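Local coordinates for protein 5,10-methylenetetrahydrofolate dehydrogenase (Bombyx mori, PDB 5ZF1) that probably catalyses the NADP+-dependent oxidation of 5,10-methylenetetrahydrofolate to 5,10-methenyltetrahydrofolate in folate-dependent one-carbon metabolism, at residues 144-149 / 175-180; 208-213 / 224-229. One frame throughout, in Å; residues are numbered along the deposited sequence. Where two conformers were deposited one is given.

How the contacts relate
Contact 1 (144-149 with 175-180) and contact 2 (208-213 with 224-229) both belong to the NAD(P)-binding domain and follow one another along the chain, the first closing before the second opens. Their centres are 19 Å apart, with nearest atoms about 10 Å from each other, and the parallel sheet lies between them. Helix 171-178 of contact 1 packs on V194 and I196 of strand 193-197, whereas Y209 of contact 2 touches T195 and C197 of the same strand, from the opposite face. Together they pack helices on both sides of a Rossmann-type sheet; contact 1 is buried, contact 2 partly so, and each reaches the second subunit, through M176 and H179 or through Y209 respectively.

Contact 1 of 2, residues 144-149 / 175-180; sequences AVVEML and AMMLHS
V146 makes the main bridge from helix 140-151 to helix 171-178, placing its CG2 methyl 3.7 Å from M177 CB and 4.1 Å from L178 CD1. With CG1 anti to the backbone N (chi1 160°), CG2 becomes the branch that reaches across to the other helix. The V146 side chain crosses that of M177 at roughly a right angle, but runs alongside L178 in the opposite direction. Next along the helix, E147 and M148 turn to other neighbours: both lie on M280 of helix 277-298, and E147 also pairs with R151. Three residues after V146, L149 returns to the contact, its CD1 methyl 4.3 Å from CD1 of L178. L178 thus offers a single methyl to both V146 and L149; its CB does not aim at helix 140-151, and it is the end of the side chain that swings nearer. The interface is wholly apolar and buried, with no hydrogen bond between the two segments. L178 also rests on V194 of strand 193-197, while M176 meets M176 of the second subunit. Helix 171-178 is the beta-alpha-beta crossover between parallel strands 160-164 and 193-197, and its packing on helix 140-151 is characteristic of a Rossmann-type domain.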
ATOM      1  N   ALA B 144      -8.780 -13.952  -2.879  1.00 20.84           N
ATOM      2  CA  ALA B 144      -9.861 -14.663  -3.556  1.00 22.14           C
ATOM      3  C   ALA B 144     -10.243 -13.979  -4.865  1.00 23.23           C
ATOM      4  O   ALA B 144     -10.413 -14.638  -5.899  1.00 22.84           O
ATOM      5  CB  ALA B 144     -11.077 -14.773  -2.631  1.00 23.67           C
ATOM      6  N   VAL B 145     -10.406 -12.654  -4.837  1.00 19.33           N
ATOM      7  CA  VAL B 145     -10.695 -11.912  -6.064  1.00 22.02           C
ATOM      8  C   VAL B 145      -9.616 -12.149  -7.107  1.00 25.01           C
ATOM      9  O   VAL B 145      -9.908 -12.453  -8.271  1.00 25.06           O
ATOM     10  CB  VAL B 145     -10.848 -10.413  -5.755  1.00 23.19           C
ATOM     11  CG1 VAL B 145     -10.885  -9.610  -7.059  1.00 26.94           C
ATOM     12  CG2 VAL B 145     -12.090 -10.216  -4.970  1.00 18.49           C
ATOM     13  N   VAL B 146      -8.349 -12.002  -6.709  1.00 23.79           N
ATOM     14  CA  VAL B 146      -7.246 -12.199  -7.638  1.00 26.14           C
ATOM     15  C   VAL B 146      -7.270 -13.617  -8.196  1.00 29.62           C
ATOM     16  O   VAL B 146      -7.026 -13.837  -9.388  1.00 26.13           O
ATOM     17  CB  VAL B 146      -5.909 -11.875  -6.942  1.00 28.65           C
ATOM     18  CG1 VAL B 146      -4.736 -12.521  -7.676  1.00 38.37           C
ATOM     19  CG2 VAL B 146      -5.722 -10.382  -6.851  1.00 35.31           C
ATOM     20  N   GLU B 147      -7.596 -14.596  -7.352  1.00 31.93           N
ATOM     21  CA  GLU B 147      -7.644 -15.986  -7.806  1.00 28.85           C
ATOM     22  C   GLU B 147      -8.801 -16.225  -8.774  1.00 28.44           C
ATOM     23  O   GLU B 147      -8.673 -17.018  -9.716  1.00 29.16           O
ATOM     24  CB  GLU B 147      -7.736 -16.917  -6.594  1.00 34.28           C
ATOM     25  CG  GLU B 147      -7.387 -18.383  -6.877  1.00 37.56           C
ATOM     26  CD  GLU B 147      -5.951 -18.603  -7.356  1.00 45.54           C
ATOM     27  OE1 GLU B 147      -5.040 -17.829  -6.983  1.00 41.41           O
ATOM     28  OE2 GLU B 147      -5.731 -19.575  -8.105  1.00 50.67           O
ATOM     29  N   MET B 148      -9.941 -15.560  -8.566  1.00 25.17           N
ATOM     30  CA  MET B 148     -11.043 -15.694  -9.510  1.00 23.87           C
ATOM     31  C   MET B 148     -10.637 -15.173 -10.885  1.00 27.10           C
ATOM     32  O   MET B 148     -10.954 -15.788 -11.913  1.00 27.92           O
ATOM     33  CB  MET B 148     -12.281 -14.966  -8.977  1.00 24.75           C
ATOM     34  CG  MET B 148     -12.809 -15.546  -7.663  1.00 27.29           C
ATOM     35  SD  MET B 148     -14.263 -14.740  -6.957  1.00 37.41           S
ATOM     36  CE  MET B 148     -15.207 -14.284  -8.411  1.00 32.13           C
ATOM     37  N   LEU B 149      -9.895 -14.062 -10.922  1.00 24.21           N
ATOM     38  CA  LEU B 149      -9.444 -13.517 -12.198  1.00 22.23           C
ATOM     39  C   LEU B 149      -8.469 -14.457 -12.888  1.00 25.55           C
ATOM     40  O   LEU B 149      -8.568 -14.683 -14.100  1.00 28.20           O
ATOM     41  CB  LEU B 149      -8.793 -12.156 -11.994  1.00 25.27           C
ATOM     42  CG  LEU B 149      -9.748 -11.046 -11.545  1.00 20.98           C
ATOM     43  CD1 LEU B 149      -8.968  -9.876 -10.983  1.00 20.67           C
ATOM     44  CD2 LEU B 149     -10.648 -10.634 -12.696  1.00 21.19           C
ATOM     45  N   ALA B 175      -6.736  -3.542  -4.942  1.00 17.62           N
ATOM     46  CA  ALA B 175      -6.098  -2.620  -5.883  1.00 18.37           C
ATOM     47  C   ALA B 175      -4.595  -2.831  -5.934  1.00 22.81           C
ATOM     48  O   ALA B 175      -3.993  -2.782  -7.017  1.00 23.26           O
ATOM     49  CB  ALA B 175      -6.414  -1.169  -5.504  1.00 18.57           C
ATOM     50  N   MET B 176      -3.967  -3.075  -4.770  1.00 17.29           N
ATOM     51  CA  MET B 176      -2.515  -3.233  -4.730  0.70 16.94           C
ATOM     52  C   MET B 176      -2.072  -4.423  -5.567  1.00 23.80           C
ATOM     53  O   MET B 176      -1.090  -4.336  -6.312  1.00 23.89           O
ATOM     54  CB  MET B 176      -2.043  -3.383  -3.282  0.70 21.05           C
ATOM     55  CG  MET B 176      -0.526  -3.340  -3.083  0.70 28.71           C
ATOM     56  SD  MET B 176       0.277  -1.756  -3.472  0.70 24.67           S
ATOM     57  CE  MET B 176      -0.541  -0.595  -2.388  0.70 26.61           C
ATOM     58  N   MET B 177      -2.779  -5.536  -5.455  1.00 20.89           N
ATOM     59  CA  MET B 177      -2.439  -6.749  -6.203  0.55 22.86           C
ATOM     60  C   MET B 177      -2.712  -6.579  -7.684  1.00 27.02           C
ATOM     61  O   MET B 177      -1.969  -7.084  -8.529  1.00 25.61           O
ATOM     62  CB  MET B 177      -3.252  -7.940  -5.709  0.55 19.10           C
ATOM     63  CG  MET B 177      -3.401  -8.039  -4.234  0.55 24.49           C
ATOM     64  SD  MET B 177      -3.039  -9.689  -3.733  0.55 30.50           S
ATOM     65  CE  MET B 177      -1.334  -9.632  -4.201  0.55 19.02           C
ATOM     66  N   LEU B 178      -3.813  -5.912  -8.007  1.00 18.98           N
ATOM     67  CA  LEU B 178      -4.193  -5.759  -9.399  1.00 18.74           C
ATOM     68  C   LEU B 178      -3.139  -4.998 -10.188  1.00 22.64           C
ATOM     69  O   LEU B 178      -2.997  -5.209 -11.404  1.00 19.37           O
ATOM     70  CB  LEU B 178      -5.544  -5.048  -9.475  1.00 17.39           C
ATOM     71  CG  LEU B 178      -6.800  -5.871  -9.706  1.00 33.27           C
ATOM     72  CD1 LEU B 178      -7.015  -6.906  -8.629  1.00 36.16           C
ATOM     73  CD2 LEU B 178      -7.968  -4.914  -9.785  1.00 26.37           C
ATOM     74  N   HIS B 179      -2.408  -4.093  -9.536  1.00 20.45           N
ATOM     75  CA  HIS B 179      -1.336  -3.371 -10.209  1.00 20.51           C
ATOM     76  C   HIS B 179       0.042  -3.888  -9.788  1.00 23.23           C
ATOM     77  O   HIS B 179       1.043  -3.198  -9.960  1.00 32.51           O
ATOM     78  CB  HIS B 179      -1.483  -1.851 -10.030  1.00 23.71           C
ATOM     79  CG  HIS B 179      -1.237  -1.323  -8.642  1.00 24.14           C
ATOM     80  ND1 HIS B 179       0.021  -1.199  -8.098  1.00 35.98           N
ATOM     81  CD2 HIS B 179      -2.089  -0.784  -7.732  1.00 30.20           C
ATOM     82  CE1 HIS B 179      -0.068  -0.672  -6.889  1.00 26.08           C
ATOM     83  NE2 HIS B 179      -1.341  -0.409  -6.644  1.00 26.06           N
ATOM     84  N   SER B 180       0.118  -5.123  -9.298  1.00 23.77           N
ATOM     85  CA  SER B 180       1.432  -5.649  -8.955  1.00 28.97           C
ATOM     86  C   SER B 180       2.225  -5.884 -10.232  1.00 29.94           C
ATOM     87  O   SER B 180       1.655  -6.071 -11.305  1.00 25.55           O
ATOM     88  CB  SER B 180       1.310  -6.925  -8.121  1.00 34.39           C
ATOM     89  OG  SER B 180       0.278  -7.770  -8.597  1.00 40.14           O
TER

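Contact 2 of 2, residues 208-213 / 224-229; sequences AYCRNA and KLIKAD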
ATOM      1  N   ALA B 208     -18.143   7.290 -15.722  1.00 20.16           N
ATOM      2  CA  ALA B 208     -17.186   7.388 -16.827  1.00 19.30           C
ATOM      3  C   ALA B 208     -16.033   6.395 -16.655  1.00 20.78           C
ATOM      4  O   ALA B 208     -15.611   5.741 -17.618  1.00 20.90           O
ATOM      5  CB  ALA B 208     -16.650   8.818 -16.929  1.00 19.22           C
ATOM      6  N   TYR B 209     -15.491   6.275 -15.441  1.00 17.85           N
ATOM      7  CA  TYR B 209     -14.427   5.286 -15.249  1.00 16.70           C
ATOM      8  C   TYR B 209     -14.925   3.873 -15.531  1.00 19.40           C
ATOM      9  O   TYR B 209     -14.198   3.057 -16.122  1.00 17.71           O
ATOM     10  CB  TYR B 209     -13.883   5.366 -13.831  1.00 16.87           C
ATOM     11  CG  TYR B 209     -12.934   6.516 -13.532  1.00 17.41           C
ATOM     12  CD1 TYR B 209     -11.696   6.614 -14.140  1.00 19.41           C
ATOM     13  CD2 TYR B 209     -13.285   7.486 -12.580  1.00 17.71           C
ATOM     14  CE1 TYR B 209     -10.823   7.641 -13.822  1.00 20.45           C
ATOM     15  CE2 TYR B 209     -12.428   8.511 -12.255  1.00 19.05           C
ATOM     16  CZ  TYR B 209     -11.208   8.590 -12.880  1.00 23.62           C
ATOM     17  OH  TYR B 209     -10.359   9.598 -12.548  1.00 21.91           O
ATOM     18  N   CYS B 210     -16.149   3.559 -15.091  1.00 19.79           N
ATOM     19  CA  CYS B 210     -16.672   2.211 -15.265  1.00 19.44           C
ATOM     20  C   CYS B 210     -16.904   1.908 -16.733  1.00 18.91           C
ATOM     21  O   CYS B 210     -16.621   0.790 -17.185  1.00 20.89           O
ATOM     22  CB  CYS B 210     -17.960   2.031 -14.473  1.00 19.61           C
ATOM     23  SG  CYS B 210     -17.723   1.869 -12.696  1.00 19.04           S
ATOM     24  N   ARG B 211     -17.371   2.902 -17.500  1.00 18.59           N
ATOM     25  CA  ARG B 211     -17.650   2.668 -18.915  1.00 20.24           C
ATOM     26  C   ARG B 211     -16.395   2.355 -19.691  1.00 25.09           C
ATOM     27  O   ARG B 211     -16.477   1.732 -20.756  1.00 22.40           O
ATOM     28  CB  ARG B 211     -18.318   3.889 -19.549  1.00 25.65           C
ATOM     29  CG  ARG B 211     -19.736   4.093 -19.148  1.00 25.47           C
ATOM     30  CD  ARG B 211     -20.406   5.142 -20.068  1.00 32.39           C
ATOM     31  NE  ARG B 211     -19.670   6.409 -20.132  1.00 28.60           N
ATOM     32  CZ  ARG B 211     -19.906   7.452 -19.336  1.00 37.57           C
ATOM     33  NH1 ARG B 211     -20.852   7.378 -18.407  1.00 27.72           N
ATOM     34  NH2 ARG B 211     -19.197   8.566 -19.467  1.00 38.22           N
ATOM     35  N   ASN B 212     -15.238   2.798 -19.205  1.00 21.73           N
ATOM     36  CA  ASN B 212     -13.988   2.538 -19.893  1.00 21.97           C
ATOM     37  C   ASN B 212     -13.218   1.371 -19.289  1.00 16.33           C
ATOM     38  O   ASN B 212     -12.081   1.118 -19.701  1.00 20.99           O
ATOM     39  CB  ASN B 212     -13.128   3.799 -19.895  1.00 26.72           C
ATOM     40  CG  ASN B 212     -13.768   4.925 -20.686  1.00 36.91           C
ATOM     41  OD1 ASN B 212     -14.167   5.949 -20.128  1.00 42.45           O
ATOM     42  ND2 ASN B 212     -13.917   4.714 -21.989  1.00 35.36           N
ATOM     43  N   ALA B 213     -13.806   0.653 -18.338  1.00 15.83           N
ATOM     44  CA  ALA B 213     -13.088  -0.379 -17.598  1.00 16.03           C
ATOM     45  C   ALA B 213     -13.261  -1.736 -18.257  1.00 17.27           C
ATOM     46  O   ALA B 213     -14.365  -2.116 -18.649  1.00 18.33           O
ATOM     47  CB  ALA B 213     -13.594  -0.460 -16.149  1.00 16.01           C
ATOM     48  N   LYS B 224     -23.493   0.817  -3.627  1.00 54.25           N
ATOM     49  CA  LYS B 224     -23.270   1.236  -4.997  1.00 46.05           C
ATOM     50  C   LYS B 224     -24.193   0.423  -5.892  1.00 47.26           C
ATOM     51  O   LYS B 224     -24.731  -0.614  -5.488  1.00 56.23           O
ATOM     52  CB  LYS B 224     -21.807   1.043  -5.411  1.00 47.39           C
ATOM     53  CG  LYS B 224     -21.407   1.866  -6.623  1.00 51.70           C
ATOM     54  CD  LYS B 224     -21.357   3.351  -6.266  1.00 46.28           C
ATOM     55  CE  LYS B 224     -20.372   3.595  -5.125  1.00 48.94           C
ATOM     56  NZ  LYS B 224     -19.551   4.826  -5.311  1.00 45.15           N
ATOM     57  N   LEU B 225     -24.400   0.907  -7.110  1.00 35.59           N
ATOM     58  CA  LEU B 225     -25.175   0.150  -8.081  1.00 38.35           C
ATOM     59  C   LEU B 225     -24.452   0.224  -9.416  1.00 34.31           C
ATOM     60  O   LEU B 225     -24.293   1.310  -9.982  1.00 31.92           O
ATOM     61  CB  LEU B 225     -26.609   0.668  -8.190  1.00 37.62           C
ATOM     62  CG  LEU B 225     -27.519  -0.218  -9.044  1.00 45.32           C
ATOM     63  CD1 LEU B 225     -27.418  -1.676  -8.603  1.00 43.74           C
ATOM     64  CD2 LEU B 225     -28.965   0.266  -8.982  1.00 48.30           C
ATOM     65  N   ILE B 226     -23.992  -0.927  -9.898  1.00 32.30           N
ATOM     66  CA  ILE B 226     -23.470  -1.031 -11.255  1.00 28.68           C
ATOM     67  C   ILE B 226     -24.658  -1.286 -12.171  1.00 27.93           C
ATOM     68  O   ILE B 226     -25.303  -2.329 -12.079  1.00 31.40           O
ATOM     69  CB  ILE B 226     -22.426  -2.146 -11.382  1.00 25.16           C
ATOM     70  CG1 ILE B 226     -21.278  -1.927 -10.396  1.00 27.98           C
ATOM     71  CG2 ILE B 226     -21.888  -2.181 -12.797  1.00 29.24           C
ATOM     72  CD1 ILE B 226     -20.572  -0.617 -10.581  1.00 28.32           C
ATOM     73  N   LYS B 227     -24.951  -0.334 -13.040  1.00 30.52           N
ATOM     74  CA  LYS B 227     -26.025  -0.467 -14.012  1.00 31.24           C
ATOM     75  C   LYS B 227     -25.449  -0.793 -15.382  1.00 33.28           C
ATOM     76  O   LYS B 227     -24.271  -0.565 -15.656  1.00 29.83           O
ATOM     77  CB  LYS B 227     -26.855   0.815 -14.090  1.00 36.19           C
ATOM     78  CG  LYS B 227     -27.160   1.447 -12.749  1.00 39.92           C
ATOM     79  CD  LYS B 227     -28.074   2.652 -12.933  1.00 50.33           C
ATOM     80  CE  LYS B 227     -27.480   3.927 -12.344  1.00 51.50           C
ATOM     81  NZ  LYS B 227     -26.256   4.403 -13.054  1.00 46.68           N
ATOM     82  N   ALA B 228     -26.315  -1.311 -16.259  1.00 36.58           N
ATOM     83  CA  ALA B 228     -25.859  -1.769 -17.566  1.00 36.52           C
ATOM     84  C   ALA B 228     -25.208  -0.650 -18.370  1.00 27.41           C
ATOM     85  O   ALA B 228     -24.261  -0.901 -19.125  1.00 30.82           O
ATOM     86  CB  ALA B 228     -27.024  -2.384 -18.344  1.00 38.41           C
ATOM     87  N   ASP B 229     -25.672   0.593 -18.207  1.00 33.60           N
ATOM     88  CA  ASP B 229     -25.065   1.690 -18.950  1.00 30.18           C
ATOM     89  C   ASP B 229     -23.694   2.080 -18.416  1.00 30.94           C
ATOM     90  O   ASP B 229     -23.046   2.954 -19.005  1.00 27.08           O
ATOM     91  CB  ASP B 229     -25.993   2.908 -18.945  1.00 40.61           C
ATOM     92  CG  ASP B 229     -26.305   3.401 -17.546  1.00 45.74           C
ATOM     93  OD1 ASP B 229     -25.961   2.702 -16.571  1.00 49.67           O
ATOM     94  OD2 ASP B 229     -26.903   4.493 -17.424  1.00 57.99           O
TER
HETATM   95  O   HOH W   1     -22.766   5.581 -17.938  1.00 39.30           O
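C210 and R211, at the end of helix 203-211, pack against I226 and D229 of the loop that leads from strand 215-218 to strand 236-239 in the Rossmann-type NAD(P)-binding domain. The apolar part is small and buried: C210 SG approaches I226 CD1 at 4.3 Å. I226 reaches the sulfur with its terminal CD1, although its side chain does not set out in that direction. Both residues also lie on the sheet, C210 on I216 and I226 on T218 and I164, so that helix and loop meet over its surface.

Towards solvent the contact passes to R211 and the backbone of D229. The aliphatic part of the arginine lies beside the D229 carbonyl, R211 CG being 3.5 Å from D229 O. The chain bends at chi3 (-54°), which brings the guanidinium back over its own helix, one face on CA of A208, which sits off-centre toward the rim of the group. Charge pairing is loose here: R211 NH1 stays 6.8 Å from D229 OD2, while K227 NZ makes a long salt bridge of 3.9 Å to D229 OD1.

Backbone bonds finish the helix, with A213 N donating to C210 O at 3.0 Å. No direct hydrogen bond joins the two segments; a water does so instead. It lies in the plane of the guanidinium, at its edge, accepts from R211 NH1 at 2.7 Å and donates to D229 O at 2.8 Å.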